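Local structure of dermonecrotic toxin (Pasteurella multocida, 2EBF) at residues E135-Q140 and D173-A178; L142-K147 and F177-T182. The protein is a secreted mitogenic toxin, represented here by its C-terminal region, that induces bone resorption and is associated with severe atrophic rhinitis in pigs. All blocks are in the same frame, centred on the assembly; numbering follows the deposited sequence.

Contact 1: E135-Q140 and D173-A178; sequences EALKKQ and DLIRFA. With GLC (alpha-D-glucopyranose), chain C.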
loop_
_atom_site.group_PDB
_atom_site.type_symbol
_atom_site.label_atom_id
_atom_site.label_comp_id
_atom_site.label_asym_id
_atom_site.label_seq_id
_atom_site.Cartn_x
_atom_site.Cartn_y
_atom_site.Cartn_z
ATOM N N GLU A 135 -16.076 13.473 -10.069
ATOM C CA GLU A 135 -16.453 14.461 -9.041
ATOM C C GLU A 135 -16.319 13.966 -7.598
ATOM O O GLU A 135 -15.786 14.677 -6.741
ATOM C CB GLU A 135 -17.873 15.012 -9.262
ATOM C CG GLU A 135 -17.952 16.180 -10.247
ATOM C CD GLU A 135 -17.211 17.418 -9.755
ATOM O OE1 GLU A 135 -17.585 17.973 -8.700
ATOM O OE2 GLU A 135 -16.256 17.834 -10.428
ATOM N N ALA A 136 -16.815 12.766 -7.321
ATOM C CA ALA A 136 -16.824 12.264 -5.949
ATOM C C ALA A 136 -15.399 11.963 -5.503
ATOM O O ALA A 136 -15.039 12.211 -4.357
ATOM C CB ALA A 136 -17.712 11.032 -5.831
ATOM N N LEU A 137 -14.597 11.433 -6.424
ATOM C CA LEU A 137 -13.178 11.170 -6.172
ATOM C C LEU A 137 -12.407 12.449 -5.892
ATOM O O LEU A 137 -11.645 12.528 -4.928
ATOM C CB LEU A 137 -12.568 10.462 -7.371
ATOM C CG LEU A 137 -11.080 10.110 -7.289
ATOM C CD1 LEU A 137 -10.859 8.951 -6.320
ATOM C CD2 LEU A 137 -10.619 9.733 -8.670
ATOM N N LYS A 138 -12.593 13.439 -6.758
ATOM C CA LYS A 138 -11.970 14.749 -6.602
ATOM C C LYS A 138 -12.268 15.326 -5.221
ATOM O O LYS A 138 -11.360 15.774 -4.538
ATOM C CB LYS A 138 -12.477 15.709 -7.686
ATOM C CG LYS A 138 -11.931 17.136 -7.587
ATOM C CD LYS A 138 -12.606 18.018 -8.639
ATOM C CE LYS A 138 -12.193 19.473 -8.496
ATOM N NZ LYS A 138 -12.804 20.309 -9.583
ATOM N N LYS A 139 -13.538 15.313 -4.814
ATOM C CA LYS A 139 -13.906 15.898 -3.532
ATOM C C LYS A 139 -13.168 15.210 -2.383
ATOM O O LYS A 139 -12.669 15.880 -1.479
ATOM C CB LYS A 139 -15.424 15.850 -3.300
ATOM C CG LYS A 139 -15.887 16.729 -2.124
ATOM C CD LYS A 139 -17.404 16.796 -2.018
ATOM C CE LYS A 139 -17.856 17.937 -1.100
ATOM N NZ LYS A 139 -17.695 17.604 0.334
ATOM N N GLN A 140 -13.098 13.880 -2.422
ATOM C CA GLN A 140 -12.538 13.127 -1.306
ATOM C C GLN A 140 -11.038 13.414 -1.211
ATOM O O GLN A 140 -10.507 13.710 -0.128
ATOM C CB GLN A 140 -12.800 11.627 -1.484
ATOM C CG GLN A 140 -14.240 11.198 -1.136
ATOM C CD GLN A 140 -14.723 11.849 0.152
ATOM O OE1 GLN A 140 -15.670 12.637 0.152
ATOM N NE2 GLN A 140 -14.049 11.550 1.244
ATOM N N ASP A 173 -10.762 2.682 0.367
ATOM C CA ASP A 173 -10.204 2.319 1.665
ATOM C C ASP A 173 -8.867 3.026 1.934
ATOM O O ASP A 173 -8.567 3.345 3.077
ATOM C CB ASP A 173 -10.063 0.804 1.785
ATOM C CG ASP A 173 -11.390 0.108 2.004
ATOM O OD1 ASP A 173 -12.289 0.684 2.665
ATOM O OD2 ASP A 173 -11.535 -1.020 1.507
ATOM N N LEU A 174 -8.072 3.266 0.894
ATOM C CA LEU A 174 -6.820 4.028 1.079
ATOM C C LEU A 174 -7.131 5.495 1.429
ATOM O O LEU A 174 -6.415 6.123 2.217
ATOM C CB LEU A 174 -5.874 3.892 -0.120
ATOM C CG LEU A 174 -5.061 2.585 -0.179
ATOM C CD1 LEU A 174 -4.644 2.226 -1.606
ATOM C CD2 LEU A 174 -3.831 2.632 0.738
ATOM N N ILE A 175 -8.226 6.022 0.872
ATOM C CA ILE A 175 -8.726 7.342 1.278
ATOM C C ILE A 175 -9.158 7.322 2.748
ATOM O O ILE A 175 -8.815 8.230 3.499
ATOM C CB ILE A 175 -9.885 7.840 0.366
ATOM C CG1 ILE A 175 -9.346 8.220 -1.019
ATOM C CG2 ILE A 175 -10.654 9.012 1.022
ATOM C CD1 ILE A 175 -10.451 8.410 -2.097
ATOM N N ARG A 176 -9.895 6.288 3.161
ATOM C CA ARG A 176 -10.327 6.188 4.561
ATOM C C ARG A 176 -9.128 6.169 5.518
ATOM O O ARG A 176 -9.142 6.846 6.552
ATOM C CB ARG A 176 -11.219 4.964 4.783
ATOM C CG ARG A 176 -12.477 4.966 3.937
ATOM C CD ARG A 176 -13.370 3.803 4.320
ATOM N NE ARG A 176 -14.730 3.944 3.808
ATOM C CZ ARG A 176 -15.228 3.275 2.773
ATOM N NH1 ARG A 176 -14.489 2.393 2.110
ATOM N NH2 ARG A 176 -16.490 3.479 2.415
ATOM N N PHE A 177 -8.099 5.399 5.161
ATOM C CA PHE A 177 -6.836 5.388 5.913
ATOM C C PHE A 177 -6.227 6.787 6.019
ATOM O O PHE A 177 -5.856 7.218 7.111
ATOM C CB PHE A 177 -5.836 4.410 5.274
ATOM C CG PHE A 177 -4.415 4.546 5.798
ATOM C CD1 PHE A 177 -4.107 4.202 7.106
ATOM C CD2 PHE A 177 -3.400 5.014 4.966
ATOM C CE1 PHE A 177 -2.808 4.329 7.596
ATOM C CE2 PHE A 177 -2.093 5.134 5.434
ATOM C CZ PHE A 177 -1.797 4.793 6.755
ATOM N N ALA A 178 -6.130 7.484 4.880
ATOM C CA ALA A 178 -5.510 8.814 4.823
ATOM C C ALA A 178 -6.249 9.801 5.714
ATOM O O ALA A 178 -5.627 10.575 6.439
ATOM C CB ALA A 178 -5.473 9.334 3.386
HETATM C C1 GLC C . -11.213 22.628 -1.946
HETATM C C2 GLC C . -12.284 23.585 -2.471
HETATM C C3 GLC C . -13.686 23.080 -2.125
HETATM C C4 GLC C . -13.887 21.621 -2.559
HETATM C C5 GLC C . -12.725 20.721 -2.106
HETATM C C6 GLC C . -12.786 19.347 -2.766
HETATM O O2 GLC C . -12.086 24.866 -1.865
HETATM O O3 GLC C . -14.671 23.921 -2.741
HETATM O O4 GLC C . -15.129 21.127 -2.036
HETATM O O5 GLC C . -11.450 21.299 -2.433
HETATM O O6 GLC C . -12.599 19.496 -4.183
#
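Ile175 sends its longer branch across to Gln140 and Leu137: CG1 stands anti to the carbonyl carbon (chi1 -71°) and the next torsion is extended, which carries CD1 clear of its own helix. Two helices of the toxin's C-terminal region, 135-143 and 171-180, pack here through this one methyl in a thin apolar helix-helix contact within the Trojan horse-like fold. The helices come close here, Gln140 CA lying 7.4 Å from Ile175 CA, and the branch of Ile175 is enough to bridge them. CD1 of Ile175 lies 4.0 Å from CB of Gln140 and 4.3 Å from CD1 of Leu137, one helical turn earlier.

Leucine suits its buried place because its branch can reach toward Ile175 and also pack on Trp558 and on Ala159 of helix 151-164. The same intervening helix offers Leu155 to Ile175. Gln140 takes part through the aliphatic root of its side chain: its first torsion carries CG past Ile175 CD1, leaving CB to touch it, and the bend at chi2 (-44°) turns the amide back along helix 171-180 toward Leu179. A polar residue can thus still give an apolar surface to the isoleucine.

The outward sides of the helices carry charge. Lys138 and Lys139 belong to the glucose-binding pocket, where carbonyl O of Lys139 comes 3.7 Å from C6 of the chain C glucose. Lys139 NZ makes a salt bridge to Glu556 and a hydrogen bond to Gln143, while Arg176 NH2 binds the carbonyl of Thr553. Arg176, on the side facing away from Gln140, also forms a salt bridge within its own helix to Asp173, three residues back: NH1 meets OD1 of Asp173 at 2.8 Å, approaching from above the carboxylate plane by 43°.

Contact 2: L142-K147 and F177-T182; sequences LQIPNK and FALQDT. With GLC (alpha-D-glucopyranose), chain B; GLC (alpha-D-glucopyranose), chain C.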
loop_
_atom_site.group_PDB
_atom_site.type_symbol
_atom_site.label_atom_id
_atom_site.label_comp_id
_atom_site.label_asym_id
_atom_site.label_seq_id
_atom_site.Cartn_x
_atom_site.Cartn_y
_atom_site.Cartn_z
ATOM N N LEU A 142 -9.095 15.936 -2.772
ATOM C CA LEU A 142 -8.737 17.339 -2.545
ATOM C C LEU A 142 -9.184 17.940 -1.196
ATOM O O LEU A 142 -8.794 19.061 -0.856
ATOM C CB LEU A 142 -9.180 18.214 -3.727
ATOM C CG LEU A 142 -8.541 17.919 -5.092
ATOM C CD1 LEU A 142 -8.996 18.952 -6.129
ATOM C CD2 LEU A 142 -7.023 17.883 -5.011
ATOM N N GLN A 143 -9.981 17.208 -0.425
ATOM C CA GLN A 143 -10.305 17.625 0.946
ATOM C C GLN A 143 -9.152 17.312 1.919
ATOM O O GLN A 143 -9.051 17.933 2.987
ATOM C CB GLN A 143 -11.635 17.017 1.425
ATOM C CG GLN A 143 -12.853 17.816 0.937
ATOM C CD GLN A 143 -14.217 17.223 1.278
ATOM O OE1 GLN A 143 -15.225 17.930 1.177
ATOM N NE2 GLN A 143 -14.266 15.938 1.669
ATOM N N ILE A 144 -8.293 16.356 1.564
ATOM C CA ILE A 144 -7.108 16.054 2.379
ATOM C C ILE A 144 -6.153 17.266 2.366
ATOM O O ILE A 144 -5.779 17.738 1.298
ATOM C CB ILE A 144 -6.363 14.774 1.886
ATOM C CG1 ILE A 144 -7.335 13.592 1.798
ATOM C CG2 ILE A 144 -5.175 14.432 2.812
ATOM C CD1 ILE A 144 -6.806 12.397 1.006
ATOM N N PRO A 145 -5.761 17.772 3.554
ATOM C CA PRO A 145 -4.857 18.928 3.629
ATOM C C PRO A 145 -3.507 18.611 2.985
ATOM O O PRO A 145 -3.169 17.445 2.851
ATOM C CB PRO A 145 -4.685 19.145 5.143
ATOM C CG PRO A 145 -5.901 18.475 5.762
ATOM C CD PRO A 145 -6.145 17.285 4.894
ATOM N N ASN A 146 -2.762 19.649 2.597
ATOM C CA ASN A 146 -1.423 19.521 1.993
ATOM C C ASN A 146 -1.472 18.732 0.684
ATOM O O ASN A 146 -0.989 17.592 0.605
ATOM C CB ASN A 146 -0.416 18.869 2.946
ATOM C CG ASN A 146 -0.677 19.198 4.411
ATOM O OD1 ASN A 146 -0.744 20.365 4.811
ATOM N ND2 ASN A 146 -0.821 18.162 5.214
ATOM N N LYS A 147 -2.059 19.350 -0.337
ATOM C CA LYS A 147 -2.226 18.712 -1.639
ATOM C C LYS A 147 -0.922 18.276 -2.274
ATOM O O LYS A 147 -0.926 17.400 -3.140
ATOM C CB LYS A 147 -2.961 19.640 -2.594
ATOM C CG LYS A 147 -4.382 19.949 -2.162
ATOM C CD LYS A 147 -5.062 20.847 -3.172
ATOM C CE LYS A 147 -6.526 21.101 -2.790
ATOM N NZ LYS A 147 -6.637 21.860 -1.510
ATOM N N PHE A 177 -8.099 5.399 5.161
ATOM C CA PHE A 177 -6.836 5.388 5.913
ATOM C C PHE A 177 -6.227 6.787 6.019
ATOM O O PHE A 177 -5.856 7.218 7.111
ATOM C CB PHE A 177 -5.836 4.410 5.274
ATOM C CG PHE A 177 -4.415 4.546 5.798
ATOM C CD1 PHE A 177 -4.107 4.202 7.106
ATOM C CD2 PHE A 177 -3.400 5.014 4.966
ATOM C CE1 PHE A 177 -2.808 4.329 7.596
ATOM C CE2 PHE A 177 -2.093 5.134 5.434
ATOM C CZ PHE A 177 -1.797 4.793 6.755
ATOM N N ALA A 178 -6.130 7.484 4.880
ATOM C CA ALA A 178 -5.510 8.814 4.823
ATOM C C ALA A 178 -6.249 9.801 5.714
ATOM O O ALA A 178 -5.627 10.575 6.439
ATOM C CB ALA A 178 -5.473 9.334 3.386
ATOM N N LEU A 179 -7.581 9.741 5.676
ATOM C CA LEU A 179 -8.433 10.686 6.410
ATOM C C LEU A 179 -8.325 10.574 7.929
ATOM O O LEU A 179 -8.507 11.559 8.652
ATOM C CB LEU A 179 -9.900 10.516 5.993
ATOM C CG LEU A 179 -10.314 10.959 4.586
ATOM C CD1 LEU A 179 -11.794 10.631 4.361
ATOM C CD2 LEU A 179 -10.063 12.443 4.372
ATOM N N GLN A 180 -8.053 9.369 8.413
ATOM C CA GLN A 180 -7.915 9.137 9.848
ATOM C C GLN A 180 -6.470 9.249 10.336
ATOM O O GLN A 180 -6.233 9.462 11.517
ATOM C CB GLN A 180 -8.535 7.781 10.246
ATOM C CG GLN A 180 -7.844 6.535 9.659
ATOM C CD GLN A 180 -6.570 6.148 10.399
ATOM O OE1 GLN A 180 -6.546 6.088 11.642
ATOM N NE2 GLN A 180 -5.500 5.887 9.643
ATOM N N ASP A 181 -5.509 9.103 9.433
ATOM C CA ASP A 181 -4.102 9.105 9.820
ATOM C C ASP A 181 -3.649 10.444 10.426
ATOM O O ASP A 181 -3.859 11.499 9.836
ATOM C CB ASP A 181 -3.233 8.700 8.633
ATOM C CG ASP A 181 -1.777 8.579 8.996
ATOM O OD1 ASP A 181 -1.093 9.617 8.983
ATOM O OD2 ASP A 181 -1.309 7.452 9.276
ATOM N N THR A 182 -3.037 10.395 11.611
ATOM C CA THR A 182 -2.677 11.631 12.337
ATOM C C THR A 182 -1.606 12.486 11.651
ATOM O O THR A 182 -1.405 13.651 12.022
ATOM C CB THR A 182 -2.260 11.369 13.805
ATOM O OG1 THR A 182 -1.036 10.624 13.842
ATOM C CG2 THR A 182 -3.354 10.609 14.555
HETATM C C1 GLC B . -10.080 22.151 0.142
HETATM C C2 GLC B . -10.414 21.987 1.625
HETATM C C3 GLC B . -10.709 23.363 2.234
HETATM C C4 GLC B . -9.537 24.319 2.015
HETATM C C5 GLC B . -9.135 24.366 0.536
HETATM C C6 GLC B . -7.818 25.109 0.353
HETATM O O1 GLC B . -11.240 22.663 -0.516
HETATM O O2 GLC B . -11.536 21.108 1.774
HETATM O O3 GLC B . -10.991 23.280 3.632
HETATM O O4 GLC B . -9.900 25.632 2.479
HETATM O O5 GLC B . -8.961 23.046 -0.003
HETATM O O6 GLC B . -6.790 24.393 1.049
HETATM C C1 GLC C . -11.213 22.628 -1.946
HETATM C C2 GLC C . -12.284 23.585 -2.471
HETATM C C3 GLC C . -13.686 23.080 -2.125
HETATM C C4 GLC C . -13.887 21.621 -2.559
HETATM C C5 GLC C . -12.725 20.721 -2.106
HETATM C C6 GLC C . -12.786 19.347 -2.766
HETATM O O2 GLC C . -12.086 24.866 -1.865
HETATM O O3 GLC C . -14.671 23.921 -2.741
HETATM O O4 GLC C . -15.129 21.127 -2.036
HETATM O O5 GLC C . -11.450 21.299 -2.433
HETATM O O6 GLC C . -12.599 19.496 -4.183
#
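Ile144 meets Ala178 and Leu179 with its CG1 branch, which stands anti to the carbonyl carbon (chi1 -53°) and is extended at the next torsion. The branch thereby divides its work: CG1 lies 3.9 Å from CD2 of Leu179, and CD1 reaches on to 4.1 Å from CB of Ala178. The isoleucine and leucine side chains cross at about a right angle. Alanine's single methyl leaves room for the isoleucine tip to come up against CB, and the longer Leu179 closes the outer side. This is a loop-on-helix contact, made where the chain has just left helix 135-143 and helix 171-180 is ending.

Gln180 folds back at that helix end: its chi1 of 65° and a bent chain bring NE2 to the carbonyl O of Phe177 (2.9 Å), on a lone pair in the carbonyl plane. The backbone bonds there are weak, and this side-chain bond supplements them. Asn146 suits the loop after helix 135-143, since asparagine tolerates the positive phi (61°) adopted here, and its amide binds Phe188 N and Ala186 O.

On the far side of Ile144 lies a pair of glucoses joined 1-1, as in trehalose. Lys147 runs straight until a bend at its last torsion brings NZ within 3.0 Å of ring O5 of the chain B glucose, a hydrogen bond; Asp103 holds the same NZ in a salt bridge and probably keeps it charged. No hydrogen bond joins the two segments, so their adhesion is apolar, leaving the polar groups to the sugar and the loops.

From the N terminus, helix 135-143 supplies 135-140 to contact 1 and, as it gives way to loop, 142-147 to contact 2. The chain passes through helix 151-164 and then enters helix 171-180, which gives 173-178 and 177-182 in the same order. Contact 1 thus closes a loop of 32 residues and contact 2 one of 29; the loops interlock, neither nesting inside the other, and the paired positions advance together along both helices. The contacts share Phe177 and Ala178 and touch where Gln140 NE2 lies 4.0 Å from Leu179 CD1. Together they tie the helix that carries most of one glycan pocket to one packed against helices 312-333 and 473-490.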